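PDB 1YHT: DspB from Aggregatibacter actinomycetemcomitans, which hydrolyses terminal N-acetylhexosamine residues as a family 20 glycoside hydrolase and disperses biofilms, probably by cutting their N-acetylglucosamine polymer. Local coordinates for residues S37-I42 and N48-H53; L270-Y275 and A326-G331. One frame throughout, in Å; residues are numbered along the deposited sequence.

Contact 1. Residues S37-I42 and N48-H53; sequences SFIDTI and NFLHLH
Ile42 and Leu50 carry most of this contact, two branched side chains that meet at about a right angle between a helix and the strand that follows it. The bond from CA to CB of Ile42 points toward the strand, and its CD1 packs against Leu50 CB at 4.1 Å. The same methyl lies 3.6 Å from the carbonyl oxygen O of Phe49, a van der Waals approach to the backbone. The two branches of Ile42 share the work: CG1 stands anti to the carbonyl carbon (chi1 -64°) and carries CD1 to the strand, while CG2 covers the strand's entry, 3.8 Å from Asn48 N. One helical turn earlier Ile39 reaches in from the flank, and its CG1 touches Leu50 CD2 at 4.0 Å, again with the side chains crossed. Leu50 therefore offers CB to one isoleucine and a terminal methyl to the other. No hydrogen bond spans the two segments; the contact is van der Waals packing of isoleucine branches on Leu50 and on the backbone at 48-49. Farther out, Ile109 touches both isoleucines and Leu111 packs on Leu50, extending the apolar layer to strand 110-117. Asn48 ND2 is bonded to Lys17 O and its OD1 to Thr19 N, at the start of strand 18-24. The axes of residues 37-42 and 49-53 approach to 9.1 Å, with their N-to-C directions 141° apart. This is the helix-to-strand return of a right-handed beta-alpha-beta unit, strand 18-24, helix 32-44 and strand 49-53, in the TIM-barrel catalytic domain of family 20 glycoside hydrolases.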
loop_
_atom_site.group_PDB
_atom_site.type_symbol
_atom_site.label_atom_id
_atom_site.label_comp_id
_atom_site.label_asym_id
_atom_site.label_seq_id
_atom_site.Cartn_x
_atom_site.Cartn_y
_atom_site.Cartn_z
ATOM N N SER A 37 -12.971 -13.487 1.495
ATOM C CA SER A 37 -14.191 -12.723 1.735
ATOM C C SER A 37 -14.093 -11.263 1.273
ATOM O O SER A 37 -15.017 -10.726 0.707
ATOM C CB SER A 37 -14.609 -12.821 3.220
ATOM O OG SER A 37 -15.038 -14.141 3.558
ATOM N N PHE A 38 -12.950 -10.614 1.522
ATOM C CA PHE A 38 -12.700 -9.270 1.011
ATOM C C PHE A 38 -12.775 -9.285 -0.515
ATOM O O PHE A 38 -13.372 -8.374 -1.127
ATOM C CB PHE A 38 -11.291 -8.765 1.421
ATOM C CG PHE A 38 -11.200 -8.215 2.770
ATOM C CD1 PHE A 38 -11.962 -7.125 3.143
ATOM C CD2 PHE A 38 -10.329 -8.766 3.703
ATOM C CE1 PHE A 38 -11.831 -6.572 4.405
ATOM C CE2 PHE A 38 -10.186 -8.211 4.937
ATOM C CZ PHE A 38 -10.973 -7.110 5.302
ATOM N N ILE A 39 -12.165 -10.306 -1.135
ATOM C CA ILE A 39 -12.241 -10.463 -2.588
ATOM C C ILE A 39 -13.726 -10.585 -3.084
ATOM O O ILE A 39 -14.105 -10.017 -4.104
ATOM C CB ILE A 39 -11.395 -11.635 -3.071
ATOM C CG1 ILE A 39 -9.910 -11.240 -3.050
ATOM C CG2 ILE A 39 -11.814 -12.048 -4.515
ATOM C CD1 ILE A 39 -9.001 -12.362 -2.958
ATOM N N ASP A 40 -14.544 -11.313 -2.331
ATOM C CA ASP A 40 -15.976 -11.469 -2.676
ATOM C C ASP A 40 -16.654 -10.121 -2.678
ATOM O O ASP A 40 -17.333 -9.761 -3.645
ATOM C CB ASP A 40 -16.653 -12.384 -1.694
ATOM C CG ASP A 40 -16.153 -13.822 -1.791
ATOM O OD1 ASP A 40 -15.737 -14.287 -2.870
ATOM O OD2 ASP A 40 -16.190 -14.505 -0.754
ATOM N N THR A 41 -16.418 -9.334 -1.648
ATOM C CA THR A 41 -17.000 -7.982 -1.568
ATOM C C THR A 41 -16.549 -7.103 -2.740
ATOM O O THR A 41 -17.379 -6.451 -3.374
ATOM C CB THR A 41 -16.658 -7.306 -0.237
ATOM O OG1 THR A 41 -17.134 -8.119 0.800
ATOM C CG2 THR A 41 -17.300 -5.934 -0.087
ATOM N N ILE A 42 -15.243 -7.121 -3.044
ATOM C CA ILE A 42 -14.710 -6.303 -4.116
ATOM C C ILE A 42 -15.438 -6.697 -5.422
ATOM O O ILE A 42 -15.922 -5.837 -6.183
ATOM C CB ILE A 42 -13.155 -6.443 -4.255
ATOM C CG1 ILE A 42 -12.441 -5.918 -2.993
ATOM C CG2 ILE A 42 -12.635 -5.633 -5.460
ATOM C CD1 ILE A 42 -11.038 -6.426 -2.827
ATOM N N ASN A 48 -12.274 -4.090 -8.881
ATOM C CA ASN A 48 -11.346 -4.900 -9.643
ATOM C C ASN A 48 -9.918 -5.083 -9.119
ATOM O O ASN A 48 -9.136 -5.733 -9.797
ATOM C CB ASN A 48 -11.330 -4.452 -11.086
ATOM C CG ASN A 48 -11.136 -3.027 -11.183
ATOM O OD1 ASN A 48 -10.425 -2.458 -10.364
ATOM N ND2 ASN A 48 -11.810 -2.405 -12.131
ATOM N N PHE A 49 -9.598 -4.575 -7.924
ATOM C CA PHE A 49 -8.283 -4.829 -7.354
ATOM C C PHE A 49 -8.242 -4.950 -5.849
ATOM O O PHE A 49 -9.073 -4.389 -5.108
ATOM C CB PHE A 49 -7.219 -3.842 -7.890
ATOM C CG PHE A 49 -7.275 -2.460 -7.301
ATOM C CD1 PHE A 49 -6.665 -2.200 -6.080
ATOM C CD2 PHE A 49 -7.835 -1.402 -8.002
ATOM C CE1 PHE A 49 -6.616 -0.919 -5.548
ATOM C CE2 PHE A 49 -7.802 -0.083 -7.497
ATOM C CZ PHE A 49 -7.242 0.165 -6.261
ATOM N N LEU A 50 -7.230 -5.708 -5.431
ATOM C CA LEU A 50 -6.816 -5.818 -4.023
ATOM C C LEU A 50 -5.307 -5.458 -3.957
ATOM O O LEU A 50 -4.457 -6.197 -4.473
ATOM C CB LEU A 50 -7.059 -7.249 -3.518
ATOM C CG LEU A 50 -6.549 -7.541 -2.077
ATOM C CD1 LEU A 50 -7.131 -6.622 -1.062
ATOM C CD2 LEU A 50 -6.947 -8.977 -1.704
ATOM N N HIS A 51 -5.044 -4.283 -3.402
ATOM C CA HIS A 51 -3.714 -3.745 -3.114
ATOM C C HIS A 51 -3.266 -4.282 -1.759
ATOM O O HIS A 51 -3.802 -3.930 -0.684
ATOM C CB HIS A 51 -3.834 -2.203 -3.237
ATOM C CG HIS A 51 -2.646 -1.393 -2.768
ATOM N ND1 HIS A 51 -2.685 -0.007 -2.757
ATOM C CD2 HIS A 51 -1.438 -1.740 -2.250
ATOM C CE1 HIS A 51 -1.551 0.456 -2.260
ATOM N NE2 HIS A 51 -0.787 -0.569 -1.915
ATOM N N LEU A 52 -2.293 -5.184 -1.823
ATOM C CA LEU A 52 -1.845 -5.944 -0.654
ATOM C C LEU A 52 -0.620 -5.332 -0.053
ATOM O O LEU A 52 0.504 -5.512 -0.566
ATOM C CB LEU A 52 -1.557 -7.386 -1.007
ATOM C CG LEU A 52 -1.593 -8.353 0.181
ATOM C CD1 LEU A 52 -3.027 -8.471 0.772
ATOM C CD2 LEU A 52 -1.059 -9.731 -0.198
ATOM N N HIS A 53 -0.842 -4.618 1.058
ATOM C CA HIS A 53 0.238 -3.952 1.813
ATOM C C HIS A 53 0.744 -4.935 2.856
ATOM O O HIS A 53 0.305 -4.893 4.004
ATOM C CB HIS A 53 -0.313 -2.651 2.438
ATOM C CG HIS A 53 0.737 -1.782 3.075
ATOM N ND1 HIS A 53 1.346 -0.736 2.410
ATOM C CD2 HIS A 53 1.266 -1.797 4.319
ATOM C CE1 HIS A 53 2.217 -0.156 3.224
ATOM N NE2 HIS A 53 2.187 -0.782 4.391
#

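Contact 2. Residues L270-Y275 and A326-G331; sequences LNYNSY and ALSIWG
The C-terminal end of barrel strand 269-271 meets the neighbouring parallel strand 324-329 here, and the chain turns out of the barrel just beyond. The Tyr272 ring lies over Ala326, whose CB sits 3.9 Å from the ring centroid and 20° off its normal, a CH-pi contact displaced toward the hydroxyl-bearing rim. Ser328 OG, anti to its carbonyl carbon (chi1 -67°), is thereby brought to the water and obliquely to the same ring, 3.5 Å from CD2 of Tyr272. The direct backbone link is weak: Ala326 N donates to Asn271 O at 3.4 Å. That water adds a bridge, lying 2.8 Å from each of Tyr272 O, Ala326 O and Ser328 OG, and so links the two segments. Asn271 OD1 accepts from Asn273 N at 2.9 Å, an Asx turn that shapes the exit from the strand, while Asn271 ND2 is hydrogen-bonded to Val306 O and Leu304 O. Asn273 then N-caps the short helix 274-277, its OD1 making a weak capping bond to Tyr275 N. The Tyr272 ring also meets Trp216, with planes about perpendicular, and Phe49 of strand 49-53 packs on both Tyr272 and Ala326 inside the barrel. On the other side of strand 324-329, Leu327 rests on helix 339-358.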
loop_
_atom_site.group_PDB
_atom_site.type_symbol
_atom_site.label_atom_id
_atom_site.label_comp_id
_atom_site.label_asym_id
_atom_site.label_seq_id
_atom_site.Cartn_x
_atom_site.Cartn_y
_atom_site.Cartn_z
ATOM N N LEU A 270 -5.149 7.583 -8.775
ATOM C CA LEU A 270 -6.249 7.019 -7.977
ATOM C C LEU A 270 -6.363 7.787 -6.677
ATOM O O LEU A 270 -5.349 8.120 -6.050
ATOM C CB LEU A 270 -6.034 5.524 -7.666
ATOM C CG LEU A 270 -6.141 4.549 -8.832
ATOM C CD1 LEU A 270 -4.874 4.617 -9.734
ATOM C CD2 LEU A 270 -6.366 3.124 -8.336
ATOM N N ASN A 271 -7.603 8.038 -6.279
ATOM C CA ASN A 271 -7.894 8.822 -5.127
ATOM C C ASN A 271 -7.992 7.910 -3.904
ATOM O O ASN A 271 -8.881 7.089 -3.794
ATOM C CB ASN A 271 -9.215 9.582 -5.365
ATOM C CG ASN A 271 -9.557 10.565 -4.242
ATOM O OD1 ASN A 271 -8.842 10.660 -3.246
ATOM N ND2 ASN A 271 -10.656 11.326 -4.421
ATOM N N TYR A 272 -7.067 8.076 -2.987
ATOM C CA TYR A 272 -7.030 7.294 -1.762
ATOM C C TYR A 272 -7.403 8.160 -0.543
ATOM O O TYR A 272 -7.190 7.736 0.590
ATOM C CB TYR A 272 -5.652 6.701 -1.584
ATOM C CG TYR A 272 -5.407 5.339 -2.245
ATOM C CD1 TYR A 272 -5.591 5.150 -3.606
ATOM C CD2 TYR A 272 -4.942 4.250 -1.501
ATOM C CE1 TYR A 272 -5.316 3.916 -4.220
ATOM C CE2 TYR A 272 -4.641 3.030 -2.122
ATOM C CZ TYR A 272 -4.841 2.861 -3.486
ATOM O OH TYR A 272 -4.533 1.649 -4.155
ATOM N N ASN A 273 -7.922 9.377 -0.813
ATOM C CA ASN A 273 -8.275 10.405 0.232
ATOM C C ASN A 273 -8.399 9.829 1.618
ATOM O O ASN A 273 -9.391 9.176 1.915
ATOM C CB ASN A 273 -9.594 11.095 -0.149
ATOM C CG ASN A 273 -10.004 12.214 0.825
ATOM O OD1 ASN A 273 -9.622 12.221 1.990
ATOM N ND2 ASN A 273 -10.793 13.150 0.332
ATOM N N SER A 274 -7.417 10.103 2.483
ATOM C CA SER A 274 -7.371 9.509 3.822
ATOM C C SER A 274 -8.549 9.940 4.706
ATOM O O SER A 274 -8.993 9.189 5.544
ATOM C CB SER A 274 -6.050 9.817 4.527
ATOM O OG SER A 274 -5.876 11.216 4.652
ATOM N N TYR A 275 -9.105 11.123 4.492
ATOM C CA TYR A 275 -10.249 11.495 5.327
ATOM C C TYR A 275 -11.447 10.556 5.197
ATOM O O TYR A 275 -12.009 10.151 6.218
ATOM C CB TYR A 275 -10.687 12.916 5.059
ATOM C CG TYR A 275 -11.746 13.377 6.039
ATOM C CD1 TYR A 275 -11.410 13.780 7.339
ATOM C CD2 TYR A 275 -13.072 13.366 5.682
ATOM C CE1 TYR A 275 -12.389 14.182 8.243
ATOM C CE2 TYR A 275 -14.056 13.794 6.567
ATOM C CZ TYR A 275 -13.705 14.216 7.824
ATOM O OH TYR A 275 -14.719 14.593 8.664
ATOM N N ALA A 326 -9.619 3.730 -3.778
ATOM C CA ALA A 326 -9.626 2.547 -2.906
ATOM C C ALA A 326 -9.960 2.920 -1.493
ATOM O O ALA A 326 -9.633 4.018 -1.051
ATOM C CB ALA A 326 -8.288 1.875 -2.948
ATOM N N LEU A 327 -10.634 2.013 -0.799
ATOM C CA LEU A 327 -10.662 1.998 0.657
ATOM C C LEU A 327 -9.366 1.389 1.157
ATOM O O LEU A 327 -9.012 0.303 0.710
ATOM C CB LEU A 327 -11.779 1.114 1.188
ATOM C CG LEU A 327 -11.970 1.017 2.713
ATOM C CD1 LEU A 327 -12.450 2.300 3.328
ATOM C CD2 LEU A 327 -13.006 -0.093 3.076
ATOM N N SER A 328 -8.747 2.017 2.138
ATOM C CA SER A 328 -7.583 1.479 2.823
ATOM C C SER A 328 -7.930 1.100 4.270
ATOM O O SER A 328 -8.433 1.918 5.026
ATOM C CB SER A 328 -6.455 2.532 2.800
ATOM O OG SER A 328 -5.946 2.790 1.481
ATOM N N ILE A 329 -7.678 -0.154 4.648
ATOM C CA ILE A 329 -7.888 -0.628 6.000
ATOM C C ILE A 329 -6.534 -0.860 6.618
ATOM O O ILE A 329 -5.866 -1.851 6.321
ATOM C CB ILE A 329 -8.686 -1.969 6.032
ATOM C CG1 ILE A 329 -10.008 -1.852 5.253
ATOM C CG2 ILE A 329 -8.870 -2.399 7.505
ATOM C CD1 ILE A 329 -10.863 -3.167 5.160
ATOM N N TRP A 330 -6.162 0.034 7.515
ATOM C CA TRP A 330 -4.887 0.053 8.144
ATOM C C TRP A 330 -4.971 -0.629 9.489
ATOM O O TRP A 330 -5.984 -0.524 10.196
ATOM C CB TRP A 330 -4.367 1.464 8.316
ATOM C CG TRP A 330 -4.122 2.213 7.018
ATOM C CD1 TRP A 330 -4.919 3.135 6.463
ATOM C CD2 TRP A 330 -2.988 2.092 6.170
ATOM N NE1 TRP A 330 -4.365 3.610 5.297
ATOM C CE2 TRP A 330 -3.176 2.976 5.093
ATOM C CE3 TRP A 330 -1.831 1.312 6.210
ATOM C CZ2 TRP A 330 -2.249 3.117 4.077
ATOM C CZ3 TRP A 330 -0.920 1.435 5.190
ATOM C CH2 TRP A 330 -1.130 2.323 4.137
ATOM N N GLY A 331 -3.868 -1.304 9.828
ATOM C CA GLY A 331 -3.820 -2.317 10.891
ATOM C C GLY A 331 -3.275 -1.938 12.247
ATOM O O GLY A 331 -3.350 -2.759 13.162
HETATM O O HOH W 1 -7.543 4.959 0.633
#

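In the fold
Both contacts belong to one parallel barrel, their centres about 13 Å apart, with strand 18-24 pairing between strands 49-53 and 324-329. Contact 1 packs helix 32-44 on the outer side of strand 49-53; contact 2 lies where strand 269-271 ends beside strand 324-329. They meet inside the barrel, where His51 ND1 lies 2.8 Å from Tyr272 OH, a probable hydrogen bond, and Phe49 CE2 packs 3.6 Å from Leu270 CD2. Outside it, Phe38 CE1 touches Ile329 CD1 at 3.6 Å, joining helix 32-44 to strand 324-329. His53 and Trp330 meet edge-to-face near the C-terminal strand ends, which probably hold the sugar-binding site here too, as in other TIM-barrel glycosidases.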